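Glucose-6-phosphate 1-dehydrogenase (Mycobacterium avium, PDB 4LGV) probably catalyses the NADP-dependent oxidation of glucose 6-phosphate to 6-phosphogluconolactone, the entry step of the oxidative pentose phosphate pathway. Local coordinates at residues D71-L74 and D75-L78; V182-E185 and D186-L189; Q198-E201 and E202-L206; L419-A422 and A423-D427. One frame throughout, in Å; residues are numbered along the deposited sequence.

Interaction 1 (D71-L74 and D75-L78); sequences DITL and DQLL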
ATOM      1  N   ASP A  71      66.004   7.869  -8.902  1.00 35.67           N
ATOM      2  CA  ASP A  71      66.882   8.829  -9.548  1.00 35.80           C
ATOM      3  C   ASP A  71      67.027   8.410 -10.998  1.00 33.95           C
ATOM      4  O   ASP A  71      67.996   7.753 -11.384  1.00 34.57           O
ATOM      5  CB  ASP A  71      68.230   8.875  -8.823  1.00 38.75           C
ATOM      6  CG  ASP A  71      69.147   9.976  -9.318  1.00 40.75           C
ATOM      7  OD1 ASP A  71      68.711  10.833 -10.112  1.00 39.14           O
ATOM      8  OD2 ASP A  71      70.343   9.981  -8.879  1.00 48.13           O
ATOM      9  N   ILE A  72      66.066   8.812 -11.803  1.00 31.89           N
ATOM     10  CA  ILE A  72      66.058   8.515 -13.226  1.00 31.04           C
ATOM     11  C   ILE A  72      65.712   9.777 -13.965  1.00 30.55           C
ATOM     12  O   ILE A  72      65.269  10.753 -13.369  1.00 30.88           O
ATOM     13  CB  ILE A  72      65.031   7.435 -13.577  1.00 30.20           C
ATOM     14  CG1 ILE A  72      63.632   7.876 -13.176  1.00 29.65           C
ATOM     15  CG2 ILE A  72      65.416   6.128 -12.890  1.00 30.50           C
ATOM     16  CD1 ILE A  72      62.532   6.951 -13.636  1.00 29.61           C
ATOM     17  N   THR A  73      65.934   9.772 -15.262  1.00 30.46           N
ATOM     18  CA  THR A  73      65.591  10.912 -16.110  1.00 30.26           C
ATOM     19  C   THR A  73      64.156  10.741 -16.629  1.00 29.64           C
ATOM     20  O   THR A  73      63.561   9.677 -16.542  1.00 29.34           O
ATOM     21  CB  THR A  73      66.507  10.951 -17.334  1.00 30.93           C
ATOM     22  OG1 THR A  73      66.275   9.775 -18.110  1.00 30.16           O
ATOM     23  CG2 THR A  73      68.017  11.014 -16.929  1.00 32.12           C
ATOM     24  N   LEU A  74      63.634  11.798 -17.221  1.00 30.00           N
ATOM     25  CA  LEU A  74      62.370  11.753 -17.932  1.00 29.09           C
ATOM     26  C   LEU A  74      62.356  10.676 -19.038  1.00 28.57           C
ATOM     27  O   LEU A  74      61.403   9.932 -19.165  1.00 27.44           O
ATOM     28  CB  LEU A  74      62.021  13.156 -18.512  1.00 29.82           C
ATOM     29  CG  LEU A  74      60.681  13.189 -19.297  1.00 30.21           C
ATOM     30  CD1 LEU A  74      59.524  12.674 -18.453  1.00 28.78           C
ATOM     31  CD2 LEU A  74      60.398  14.604 -19.821  1.00 31.66           C
ATOM     32  N   ASP A  75      63.420  10.589 -19.829  1.00 29.88           N
ATOM     33  CA  ASP A  75      63.492   9.539 -20.859  1.00 31.03           C
ATOM     34  C   ASP A  75      63.360   8.147 -20.293  1.00 29.01           C
ATOM     35  O   ASP A  75      62.691   7.302 -20.850  1.00 28.28           O
ATOM     36  CB  ASP A  75      64.808   9.638 -21.655  1.00 33.51           C
ATOM     37  CG  ASP A  75      64.830  10.842 -22.618  1.00 35.57           C
ATOM     38  OD1 ASP A  75      63.751  11.437 -22.887  1.00 36.13           O
ATOM     39  OD2 ASP A  75      65.937  11.192 -23.085  1.00 38.49           O
ATOM     40  N   GLN A  76      64.025   7.897 -19.178  1.00 28.99           N
ATOM     41  CA  GLN A  76      63.914   6.580 -18.538  1.00 28.72           C
ATOM     42  C   GLN A  76      62.489   6.305 -18.047  1.00 27.42           C
ATOM     43  O   GLN A  76      61.964   5.198 -18.169  1.00 28.18           O
ATOM     44  CB  GLN A  76      64.900   6.465 -17.403  1.00 28.66           C
ATOM     45  CG  GLN A  76      66.331   6.300 -17.876  1.00 29.37           C
ATOM     46  CD  GLN A  76      67.375   6.476 -16.755  1.00 30.79           C
ATOM     47  OE1 GLN A  76      67.301   7.402 -15.939  1.00 29.99           O
ATOM     48  NE2 GLN A  76      68.338   5.584 -16.718  1.00 31.12           N
ATOM     49  N   LEU A  77      61.838   7.343 -17.559  1.00 26.88           N
ATOM     50  CA  LEU A  77      60.449   7.212 -17.192  1.00 26.49           C
ATOM     51  C   LEU A  77      59.559   6.879 -18.388  1.00 25.71           C
ATOM     52  O   LEU A  77      58.684   6.043 -18.297  1.00 26.38           O
ATOM     53  CB  LEU A  77      59.959   8.479 -16.486  1.00 26.61           C
ATOM     54  CG  LEU A  77      58.503   8.448 -16.058  1.00 26.19           C
ATOM     55  CD1 LEU A  77      58.308   7.398 -14.993  1.00 26.35           C
ATOM     56  CD2 LEU A  77      58.045   9.796 -15.574  1.00 27.05           C
ATOM     57  N   LEU A  78      59.798   7.536 -19.505  1.00 26.18           N
ATOM     58  CA  LEU A  78      59.052   7.271 -20.732  1.00 26.59           C
ATOM     59  C   LEU A  78      59.206   5.848 -21.228  1.00 26.99           C
ATOM     60  O   LEU A  78      58.215   5.236 -21.673  1.00 24.18           O
ATOM     61  CB  LEU A  78      59.435   8.247 -21.824  1.00 26.13           C
ATOM     62  CG  LEU A  78      59.039   9.695 -21.498  1.00 25.85           C
ATOM     63  CD1 LEU A  78      59.500  10.593 -22.638  1.00 26.57           C
ATOM     64  CD2 LEU A  78      57.541   9.890 -21.280  1.00 24.91           C
TER
HETATM   65  O   HOH W   1      69.398   8.536 -14.382  1.00 33.01           O

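Interaction 2 (V182-E185 and D186-L189); sequences VLDE and DQIL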
ATOM      1  N   VAL A 182      44.102  19.709   7.177  1.00 45.84           N
ATOM      2  CA  VAL A 182      44.518  20.624   6.105  1.00 44.58           C
ATOM      3  C   VAL A 182      43.616  20.622   4.852  1.00 44.01           C
ATOM      4  O   VAL A 182      43.777  21.473   3.982  1.00 44.26           O
ATOM      5  CB  VAL A 182      45.978  20.383   5.695  1.00 45.76           C
ATOM      6  CG1 VAL A 182      46.955  20.784   6.821  1.00 47.25           C
ATOM      7  CG2 VAL A 182      46.222  18.937   5.308  1.00 45.59           C
ATOM      8  N   LEU A 183      42.703  19.657   4.749  1.00 40.84           N
ATOM      9  CA  LEU A 183      41.794  19.556   3.611  1.00 39.03           C
ATOM     10  C   LEU A 183      40.339  19.559   4.078  1.00 36.98           C
ATOM     11  O   LEU A 183      40.012  18.946   5.074  1.00 37.58           O
ATOM     12  CB  LEU A 183      42.048  18.261   2.847  1.00 37.07           C
ATOM     13  CG  LEU A 183      43.425  18.114   2.179  1.00 37.53           C
ATOM     14  CD1 LEU A 183      43.709  16.654   1.775  1.00 37.03           C
ATOM     15  CD2 LEU A 183      43.518  19.016   0.975  1.00 36.51           C
ATOM     16  N   ASP A 184      39.481  20.209   3.316  1.00 36.36           N
ATOM     17  CA  ASP A 184      38.044  19.963   3.411  1.00 37.32           C
ATOM     18  C   ASP A 184      37.705  18.598   2.863  1.00 34.45           C
ATOM     19  O   ASP A 184      38.429  18.048   2.025  1.00 34.72           O
ATOM     20  CB  ASP A 184      37.248  21.014   2.626  1.00 39.37           C
ATOM     21  CG  ASP A 184      37.508  22.438   3.122  1.00 42.61           C
ATOM     22  OD1 ASP A 184      37.708  22.619   4.347  1.00 43.67           O
ATOM     23  OD2 ASP A 184      37.538  23.357   2.274  1.00 45.11           O
ATOM     24  N   GLU A 185      36.582  18.067   3.310  1.00 35.06           N
ATOM     25  CA  GLU A 185      36.110  16.747   2.890  1.00 34.50           C
ATOM     26  C   GLU A 185      35.990  16.715   1.389  1.00 33.47           C
ATOM     27  O   GLU A 185      36.270  15.705   0.801  1.00 32.73           O
ATOM     28  CB  GLU A 185      34.738  16.398   3.544  1.00 33.79           C
ATOM     29  CG  GLU A 185      34.119  15.050   3.099  1.00 32.31           C
ATOM     30  CD  GLU A 185      35.031  13.833   3.339  1.00 33.29           C
ATOM     31  OE1 GLU A 185      35.953  13.912   4.208  1.00 33.58           O
ATOM     32  OE2 GLU A 185      34.830  12.792   2.647  1.00 32.18           O
ATOM     33  N   ASP A 186      35.528  17.797   0.782  1.00 33.39           N
ATOM     34  CA  ASP A 186      35.261  17.772  -0.650  1.00 35.67           C
ATOM     35  C   ASP A 186      36.570  17.872  -1.488  1.00 35.50           C
ATOM     36  O   ASP A 186      36.531  17.832  -2.703  1.00 33.57           O
ATOM     37  CB  ASP A 186      34.239  18.845  -1.040  1.00 36.57           C
ATOM     38  CG  ASP A 186      34.822  20.299  -0.978  1.00 42.31           C
ATOM     39  OD1 ASP A 186      35.977  20.529  -0.535  1.00 41.58           O
ATOM     40  OD2 ASP A 186      34.092  21.234  -1.380  1.00 45.44           O
ATOM     41  N   GLN A 187      37.718  17.993  -0.832  1.00 36.85           N
ATOM     42  CA  GLN A 187      39.001  17.928  -1.539  1.00 37.61           C
ATOM     43  C   GLN A 187      39.575  16.516  -1.446  1.00 37.16           C
ATOM     44  O   GLN A 187      40.638  16.246  -2.028  1.00 36.61           O
ATOM     45  CB  GLN A 187      40.004  18.912  -0.923  1.00 38.60           C
ATOM     46  CG  GLN A 187      39.611  20.382  -1.027  1.00 38.30           C
ATOM     47  CD  GLN A 187      40.668  21.276  -0.359  1.00 38.32           C
ATOM     48  OE1 GLN A 187      40.628  21.477   0.866  1.00 39.66           O
ATOM     49  NE2 GLN A 187      41.600  21.783  -1.129  1.00 36.46           N
ATOM     50  N   ILE A 188      38.923  15.648  -0.655  1.00 33.76           N
ATOM     51  CA  ILE A 188      39.426  14.316  -0.444  1.00 33.37           C
ATOM     52  C   ILE A 188      38.668  13.290  -1.302  1.00 32.73           C
ATOM     53  O   ILE A 188      37.472  13.132  -1.145  1.00 33.33           O
ATOM     54  CB  ILE A 188      39.329  13.910   1.017  1.00 33.11           C
ATOM     55  CG1 ILE A 188      40.109  14.876   1.881  1.00 34.65           C
ATOM     56  CG2 ILE A 188      39.915  12.523   1.235  1.00 33.83           C
ATOM     57  CD1 ILE A 188      39.798  14.739   3.348  1.00 35.41           C
ATOM     58  N   LEU A 189      39.402  12.549  -2.133  1.00 31.18           N
ATOM     59  CA  LEU A 189      38.843  11.528  -2.993  1.00 30.40           C
ATOM     60  C   LEU A 189      39.484  10.179  -2.684  1.00 30.24           C
ATOM     61  O   LEU A 189      40.669   9.926  -2.980  1.00 29.04           O
ATOM     62  CB  LEU A 189      39.095  11.897  -4.450  1.00 31.14           C
ATOM     63  CG  LEU A 189      38.647  13.296  -4.886  1.00 31.19           C
ATOM     64  CD1 LEU A 189      39.064  13.620  -6.310  1.00 32.34           C
ATOM     65  CD2 LEU A 189      37.181  13.398  -4.795  1.00 31.26           C
TER
HETATM   66  O   HOH W   2      36.755  23.160  -0.443  1.00 40.50           O
HETATM   67  O   HOH W   3      34.754  13.289  -0.078  1.00 33.47           O

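Interaction 3 (Q198-E201 and E202-L206); sequences QPVE and ELQYL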
ATOM      1  N   GLN A 198      30.592   0.560 -10.271  1.00 26.05           N
ATOM      2  CA  GLN A 198      29.232   0.710  -9.837  1.00 26.81           C
ATOM      3  C   GLN A 198      28.433   1.584 -10.792  1.00 26.09           C
ATOM      4  O   GLN A 198      28.826   2.715 -11.083  1.00 26.04           O
ATOM      5  CB  GLN A 198      29.190   1.290  -8.434  1.00 28.38           C
ATOM      6  CG  GLN A 198      29.493   0.217  -7.411  1.00 30.93           C
ATOM      7  CD  GLN A 198      29.291   0.666  -5.981  1.00 30.82           C
ATOM      8  OE1 GLN A 198      28.426   1.475  -5.705  1.00 34.47           O
ATOM      9  NE2 GLN A 198      30.062   0.080  -5.049  1.00 31.79           N
ATOM     10  N   PRO A 199      27.284   1.075 -11.252  1.00 25.35           N
ATOM     11  CA  PRO A 199      26.418   1.834 -12.118  1.00 25.25           C
ATOM     12  C   PRO A 199      25.504   2.727 -11.302  1.00 24.95           C
ATOM     13  O   PRO A 199      24.281   2.472 -11.231  1.00 25.14           O
ATOM     14  CB  PRO A 199      25.640   0.730 -12.851  1.00 25.72           C
ATOM     15  CG  PRO A 199      25.533  -0.385 -11.884  1.00 24.71           C
ATOM     16  CD  PRO A 199      26.775  -0.289 -11.032  1.00 25.69           C
ATOM     17  N   VAL A 200      26.099   3.751 -10.688  1.00 24.69           N
ATOM     18  CA  VAL A 200      25.441   4.618  -9.718  1.00 25.41           C
ATOM     19  C   VAL A 200      24.228   5.349 -10.325  1.00 26.77           C
ATOM     20  O   VAL A 200      23.128   5.313  -9.763  1.00 27.11           O
ATOM     21  CB  VAL A 200      26.440   5.617  -9.096  1.00 25.72           C
ATOM     22  CG1 VAL A 200      25.752   6.614  -8.174  1.00 25.90           C
ATOM     23  CG2 VAL A 200      27.491   4.879  -8.273  1.00 27.48           C
ATOM     24  N   GLU A 201      24.413   6.000 -11.464  1.00 28.03           N
ATOM     25  CA  GLU A 201      23.320   6.756 -12.067  1.00 29.08           C
ATOM     26  C   GLU A 201      22.265   5.845 -12.609  1.00 27.06           C
ATOM     27  O   GLU A 201      21.063   6.126 -12.471  1.00 26.39           O
ATOM     28  CB  GLU A 201      23.793   7.669 -13.187  1.00 33.23           C
ATOM     29  CG  GLU A 201      24.483   8.932 -12.698  1.00 39.72           C
ATOM     30  CD  GLU A 201      25.063   9.774 -13.848  1.00 46.68           C
ATOM     31  OE1 GLU A 201      24.635   9.611 -15.037  1.00 47.16           O
ATOM     32  OE2 GLU A 201      25.959  10.595 -13.549  1.00 48.27           O
ATOM     33  N   GLU A 202      22.692   4.723 -13.191  1.00 24.78           N
ATOM     34  CA  GLU A 202      21.780   3.843 -13.913  1.00 23.76           C
ATOM     35  C   GLU A 202      20.923   3.025 -12.988  1.00 22.92           C
ATOM     36  O   GLU A 202      19.784   2.750 -13.250  1.00 22.81           O
ATOM     37  CB  GLU A 202      22.565   2.936 -14.858  1.00 24.83           C
ATOM     38  CG  GLU A 202      23.416   3.706 -15.875  1.00 25.73           C
ATOM     39  CD  GLU A 202      24.862   3.991 -15.425  1.00 26.72           C
ATOM     40  OE1 GLU A 202      25.180   3.887 -14.227  1.00 26.45           O
ATOM     41  OE2 GLU A 202      25.717   4.262 -16.293  1.00 28.34           O
ATOM     42  N   LEU A 203      21.468   2.643 -11.850  1.00 22.69           N
ATOM     43  CA  LEU A 203      20.682   1.933 -10.864  1.00 22.23           C
ATOM     44  C   LEU A 203      19.658   2.858 -10.170  1.00 21.76           C
ATOM     45  O   LEU A 203      18.528   2.452  -9.839  1.00 20.31           O
ATOM     46  CB  LEU A 203      21.655   1.368  -9.859  1.00 24.60           C
ATOM     47  CG  LEU A 203      21.147   0.456  -8.792  1.00 26.43           C
ATOM     48  CD1 LEU A 203      20.173  -0.558  -9.374  1.00 28.58           C
ATOM     49  CD2 LEU A 203      22.325  -0.274  -8.209  1.00 28.82           C
ATOM     50  N   GLN A 204      20.036   4.133  -9.961  1.00 20.60           N
ATOM     51  CA  GLN A 204      19.076   5.088  -9.477  1.00 20.33           C
ATOM     52  C   GLN A 204      17.950   5.261 -10.466  1.00 20.33           C
ATOM     53  O   GLN A 204      16.780   5.323 -10.091  1.00 19.86           O
ATOM     54  CB  GLN A 204      19.722   6.423  -9.157  1.00 20.85           C
ATOM     55  CG  GLN A 204      20.556   6.364  -7.918  1.00 20.50           C
ATOM     56  CD  GLN A 204      21.185   7.693  -7.638  1.00 21.77           C
ATOM     57  OE1 GLN A 204      20.580   8.561  -6.995  1.00 23.26           O
ATOM     58  NE2 GLN A 204      22.428   7.869  -8.092  1.00 21.45           N
ATOM     59  N   TYR A 205      18.282   5.346 -11.740  1.00 20.44           N
ATOM     60  CA  TYR A 205      17.237   5.575 -12.736  1.00 20.59           C
ATOM     61  C   TYR A 205      16.323   4.387 -12.734  1.00 20.30           C
ATOM     62  O   TYR A 205      15.108   4.518 -12.818  1.00 20.03           O
ATOM     63  CB  TYR A 205      17.857   5.837 -14.119  1.00 20.39           C
ATOM     64  CG  TYR A 205      16.853   6.121 -15.174  1.00 20.75           C
ATOM     65  CD1 TYR A 205      16.351   7.399 -15.380  1.00 21.10           C
ATOM     66  CD2 TYR A 205      16.377   5.094 -16.005  1.00 21.18           C
ATOM     67  CE1 TYR A 205      15.406   7.641 -16.404  1.00 21.89           C
ATOM     68  CE2 TYR A 205      15.463   5.328 -17.026  1.00 21.60           C
ATOM     69  CZ  TYR A 205      14.960   6.589 -17.218  1.00 22.14           C
ATOM     70  OH  TYR A 205      14.023   6.785 -18.242  1.00 22.57           O
ATOM     71  N   LEU A 206      16.923   3.191 -12.657  1.00 20.86           N
ATOM     72  CA  LEU A 206      16.145   1.953 -12.701  1.00 20.52           C
ATOM     73  C   LEU A 206      15.100   1.962 -11.609  1.00 19.87           C
ATOM     74  O   LEU A 206      13.934   1.670 -11.825  1.00 19.78           O
ATOM     75  CB  LEU A 206      17.079   0.782 -12.568  1.00 21.01           C
ATOM     76  CG  LEU A 206      16.494  -0.623 -12.523  1.00 21.85           C
ATOM     77  CD1 LEU A 206      17.495  -1.629 -13.001  1.00 22.76           C
ATOM     78  CD2 LEU A 206      16.155  -1.004 -11.117  1.00 22.19           C
TER
HETATM   79  O   HOH W   4      26.790   5.729 -13.017  1.00 25.52           O

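Interaction 4 (L419-A422 and A423-D427); sequences LLYA and AFNGD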
ATOM      1  N   LEU A 419      37.419   6.269 -12.854  1.00 28.68           N
ATOM      2  CA  LEU A 419      37.682   6.937 -11.572  1.00 30.56           C
ATOM      3  C   LEU A 419      38.668   8.074 -11.703  1.00 32.13           C
ATOM      4  O   LEU A 419      38.480   9.131 -11.093  1.00 32.30           O
ATOM      5  CB  LEU A 419      38.235   5.952 -10.540  1.00 30.67           C
ATOM      6  CG  LEU A 419      37.207   5.016  -9.968  1.00 30.86           C
ATOM      7  CD1 LEU A 419      37.873   3.926  -9.163  1.00 32.53           C
ATOM      8  CD2 LEU A 419      36.209   5.737  -9.096  1.00 30.46           C
ATOM      9  N   LEU A 420      39.700   7.870 -12.521  1.00 33.62           N
ATOM     10  CA  LEU A 420      40.750   8.884 -12.693  1.00 35.31           C
ATOM     11  C   LEU A 420      40.185  10.095 -13.354  1.00 35.09           C
ATOM     12  O   LEU A 420      40.480  11.227 -12.977  1.00 34.21           O
ATOM     13  CB  LEU A 420      41.915   8.372 -13.575  1.00 37.79           C
ATOM     14  CG  LEU A 420      43.264   8.138 -12.930  1.00 40.13           C
ATOM     15  CD1 LEU A 420      44.283   7.883 -14.036  1.00 40.85           C
ATOM     16  CD2 LEU A 420      43.718   9.312 -12.074  1.00 41.39           C
ATOM     17  N   TYR A 421      39.383   9.855 -14.381  1.00 34.11           N
ATOM     18  CA  TYR A 421      38.756  10.952 -15.116  1.00 36.00           C
ATOM     19  C   TYR A 421      37.788  11.699 -14.197  1.00 33.12           C
ATOM     20  O   TYR A 421      37.772  12.938 -14.163  1.00 32.82           O
ATOM     21  CB  TYR A 421      38.054  10.410 -16.354  1.00 38.39           C
ATOM     22  CG  TYR A 421      37.376  11.450 -17.221  1.00 44.14           C
ATOM     23  CD1 TYR A 421      38.076  12.159 -18.187  1.00 48.67           C
ATOM     24  CD2 TYR A 421      36.011  11.712 -17.081  1.00 51.62           C
ATOM     25  CE1 TYR A 421      37.456  13.096 -19.005  1.00 50.70           C
ATOM     26  CE2 TYR A 421      35.378  12.648 -17.889  1.00 54.33           C
ATOM     27  CZ  TYR A 421      36.110  13.327 -18.858  1.00 55.56           C
ATOM     28  OH  TYR A 421      35.475  14.278 -19.638  1.00 64.40           O
ATOM     29  N   ALA A 422      36.982  10.956 -13.442  1.00 29.62           N
ATOM     30  CA  ALA A 422      36.019  11.593 -12.553  1.00 28.23           C
ATOM     31  C   ALA A 422      36.758  12.442 -11.498  1.00 29.06           C
ATOM     32  O   ALA A 422      36.325  13.543 -11.148  1.00 28.02           O
ATOM     33  CB  ALA A 422      35.148  10.553 -11.889  1.00 27.48           C
ATOM     34  N   ALA A 423      37.854  11.909 -10.967  1.00 29.23           N
ATOM     35  CA  ALA A 423      38.593  12.618  -9.944  1.00 31.53           C
ATOM     36  C   ALA A 423      39.077  13.925 -10.515  1.00 34.14           C
ATOM     37  O   ALA A 423      38.955  14.943  -9.872  1.00 34.43           O
ATOM     38  CB  ALA A 423      39.769  11.792  -9.440  1.00 31.79           C
ATOM     39  N   PHE A 424      39.636  13.873 -11.718  1.00 35.23           N
ATOM     40  CA  PHE A 424      40.208  15.040 -12.339  1.00 37.95           C
ATOM     41  C   PHE A 424      39.137  16.098 -12.544  1.00 39.00           C
ATOM     42  O   PHE A 424      39.405  17.290 -12.374  1.00 40.67           O
ATOM     43  CB  PHE A 424      40.890  14.679 -13.695  1.00 38.73           C
ATOM     44  CG  PHE A 424      41.707  15.797 -14.265  1.00 40.58           C
ATOM     45  CD1 PHE A 424      42.983  16.045 -13.790  1.00 41.63           C
ATOM     46  CD2 PHE A 424      41.182  16.663 -15.237  1.00 41.27           C
ATOM     47  CE1 PHE A 424      43.742  17.100 -14.298  1.00 43.49           C
ATOM     48  CE2 PHE A 424      41.930  17.732 -15.733  1.00 41.05           C
ATOM     49  CZ  PHE A 424      43.209  17.947 -15.259  1.00 43.15           C
ATOM     50  N   ASN A 425      37.926  15.666 -12.901  1.00 39.59           N
ATOM     51  CA  ASN A 425      36.805  16.583 -13.142  1.00 42.17           C
ATOM     52  C   ASN A 425      35.987  16.909 -11.921  1.00 40.50           C
ATOM     53  O   ASN A 425      35.009  17.618 -12.017  1.00 42.28           O
ATOM     54  CB  ASN A 425      35.877  16.053 -14.249  1.00 44.87           C
ATOM     55  CG  ASN A 425      36.610  15.815 -15.526  1.00 46.79           C
ATOM     56  OD1 ASN A 425      36.576  14.717 -16.063  1.00 50.48           O
ATOM     57  ND2 ASN A 425      37.334  16.819 -15.991  1.00 47.93           N
ATOM     58  N   GLY A 426      36.426  16.467 -10.751  1.00 40.44           N
ATOM     59  CA  GLY A 426      35.732  16.794  -9.483  1.00 40.06           C
ATOM     60  C   GLY A 426      34.346  16.167  -9.305  1.00 38.42           C
ATOM     61  O   GLY A 426      33.531  16.661  -8.557  1.00 35.73           O
ATOM     62  N   ASP A 427      34.081  15.071 -10.002  1.00 37.81           N
ATOM     63  CA  ASP A 427      32.829  14.344  -9.857  1.00 36.31           C
ATOM     64  C   ASP A 427      32.994  13.307  -8.725  1.00 34.66           C
ATOM     65  O   ASP A 427      33.701  12.303  -8.877  1.00 35.27           O
ATOM     66  CB  ASP A 427      32.487  13.713 -11.222  1.00 37.51           C
ATOM     67  CG  ASP A 427      31.238  12.861 -11.201  1.00 38.86           C
ATOM     68  OD1 ASP A 427      30.507  12.828 -10.185  1.00 39.35           O
ATOM     69  OD2 ASP A 427      31.021  12.150 -12.212  1.00 43.85           O
TER

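Interaction 1 (D71-L74 and D75-L78)
Thr73 meets Gln76 where an extended loop turns into helix 74-87, the first backbone bonds of that helix running from Leu77 N to Thr73 O (3.1 Å) and from Leu78 N to Leu74 O (2.9 Å). Thr73 is the N-cap, and with Gln76 it forms a capping box. In one direction Gln76 N donates to Thr73 OG1 at 3.1 Å; in the other Thr73 N donates to Gln76 OE1 at 2.8 Å, nearly straight at 163° and on a lone pair in the plane of the amide. OG1 can face the helix end because it is set between the backbone N and the carbonyl carbon of Thr73 (chi1 63°). Gln76 is extended beyond CG, which carries its amide back along the loop; OE1 also accepts a hydrogen bond from a water at 2.8 Å and comes within 3.3 Å of Ile72 CB. Behind this polar cap Ile72 CD1 rests on Leu77 CB at 4.1 Å, while Leu74 CD1 touches both Leu77 CD2 and Leu78 CG. The apolar face lies against strand 104-108, an outer strand of the parallel sheet: Ile72 and Leu77 pack on Tyr106, Leu78 on Leu104.

Interaction 2 (V182-E185 and D186-L189)
Asp186 swings its carboxylate back beside Asp184, OD1 coming within 3.4 Å of Asp184 CB. The two acids are like charges, and a water between them donates to Asp184 OD2 (2.8 Å) and to Asp186 OD1 (2.7 Å), which should ease their repulsion. Gln187 then ties the turn twice. Its N donates to Asp184 O at 2.9 Å, approaching from above the carbonyl plane in this short 3-10 turn, and its OE1 accepts Asp184 N at 3.0 Å on an in-plane lone pair. With CG anti to the carbonyl carbon (chi1 -63°) and the chain extended, the amide passes obliquely across Leu183 CD2. NE2 is held by Ala157 O, so both ends of the amide are used and its rotation is fixed. Here the chain enters strand 188-191, an outer strand of the six-stranded parallel sheet, whose 3-2-1-4-5-6 order is that of a Rossmann nucleotide-binding fold. Ile188 N bonds to Glu185 O at 3.0 Å, while CG1 packs on Leu183 CD1 at 4.0 Å and CD1 meets Glu185 OE1 at about a right angle between the side chains. Glu185 OE2 is in turn salt-bridged to Arg190 and accepts Glu434 N. Leu189 is built into the sheet by backbone bonds to Val159 and Val161 of strand 158-162, its side chain lying on Ala160, Arg428 and Phe431.

Interaction 3 (Q198-E201 and E202-L206)
Val200 and Gln204 lie side by side and point the same way on the first turns of helix 200-209, which starts straight after Pro199, its N-cap and the centre of an inverse gamma turn. The Gln204 amide doubles back along the helix: NE2 donates to Val200 O at 3.1 Å, coming from well above the carbonyl plane, although Val200 O lies almost in the plane of the amide itself. NE2 thereby also settles 3.6 Å from Val200 CG1, and the same carbonyl takes a weak bond from Gln204 N. Leu203 N to Pro199 O (2.9 Å) and Tyr205 N to Glu201 O (3.0 Å) carry the regular helical pattern. Val200 and Gln204 both pack on Leu276 of helix 273-284, whereas Pro199 and Leu203 face strand 373-379. Tyr205 leads away to another subunit, where OH bonds to Ser389 of that second subunit and the ring meets its Trp396. Glu202 also folds back toward the helix start, on another side of the helix: a bend at chi2 (92°) brings OE1 to 3.5 Å from Pro199 CB. There one water donates to Glu202 OE1 at 2.7 Å and accepts from Glu201 N at 2.9 Å.

Interaction 4 (L419-A422 and A423-D427)
Over the centre of one face of the Tyr421 ring stands the amide end of Asn425, one helical turn on. Ring and amide planes are steeply inclined, 73° apart, so the amide is not stacked flat on the ring but reaches down onto it. With Tyr421 CG anti to the backbone N (chi1 -179°), the ring stands out from the helix with a slight lean toward its C-terminal end. The Phe424 ring leads away from this contact, its residue touching Ser30. Beneath the side chains helix 413-424 runs out: Ala423 N bonds to Leu419 O at 2.9 Å, Phe424 N to Leu420 O at 3.0 Å and Asn425 N to Tyr421 O at 3.0 Å. Gly426, with positive phi (68°), then closes the helix as the C-prime residue of a Schellman motif, in which Asp427 N reaches Ala422 O at 2.9 Å and Gly426 N reaches Ala423 O at 3.1 Å. Asp427 CB comes back to 4.2 Å from Ala422 CB, while Leu420 and Ala423 pack on strand 130-134. Tyr421 O keeps its regular helical partner, Asn425 N, whereas Ala422 O and Ala423 O are satisfied by the N-H groups of Asp427 and Gly426 in the turn.

How the interactions relate
The four contacts follow one another along the chain: interactions 1 and 3 open helices, interaction 2 leads into a strand and interaction 4 closes a helix. In the nucleotide-binding domain, interaction 1 packs on outer strand 104-108 and interaction 2 leads into strand 188-191 at the other edge of the parallel sheet, their centres about 31 Å apart. Interaction 3 begins helix 200-209, the next element after strand 188-191, and leads into the C-terminal domain and to a second subunit. Leu189 CD1 of interaction 2 meets Ala423 CB of interaction 4 at 3.7 Å, so helix 413-424, from late in the chain, is packed against the nucleotide-binding sheet. Interactions 3 and 4 approach within about 5 Å between nearest atoms without touching.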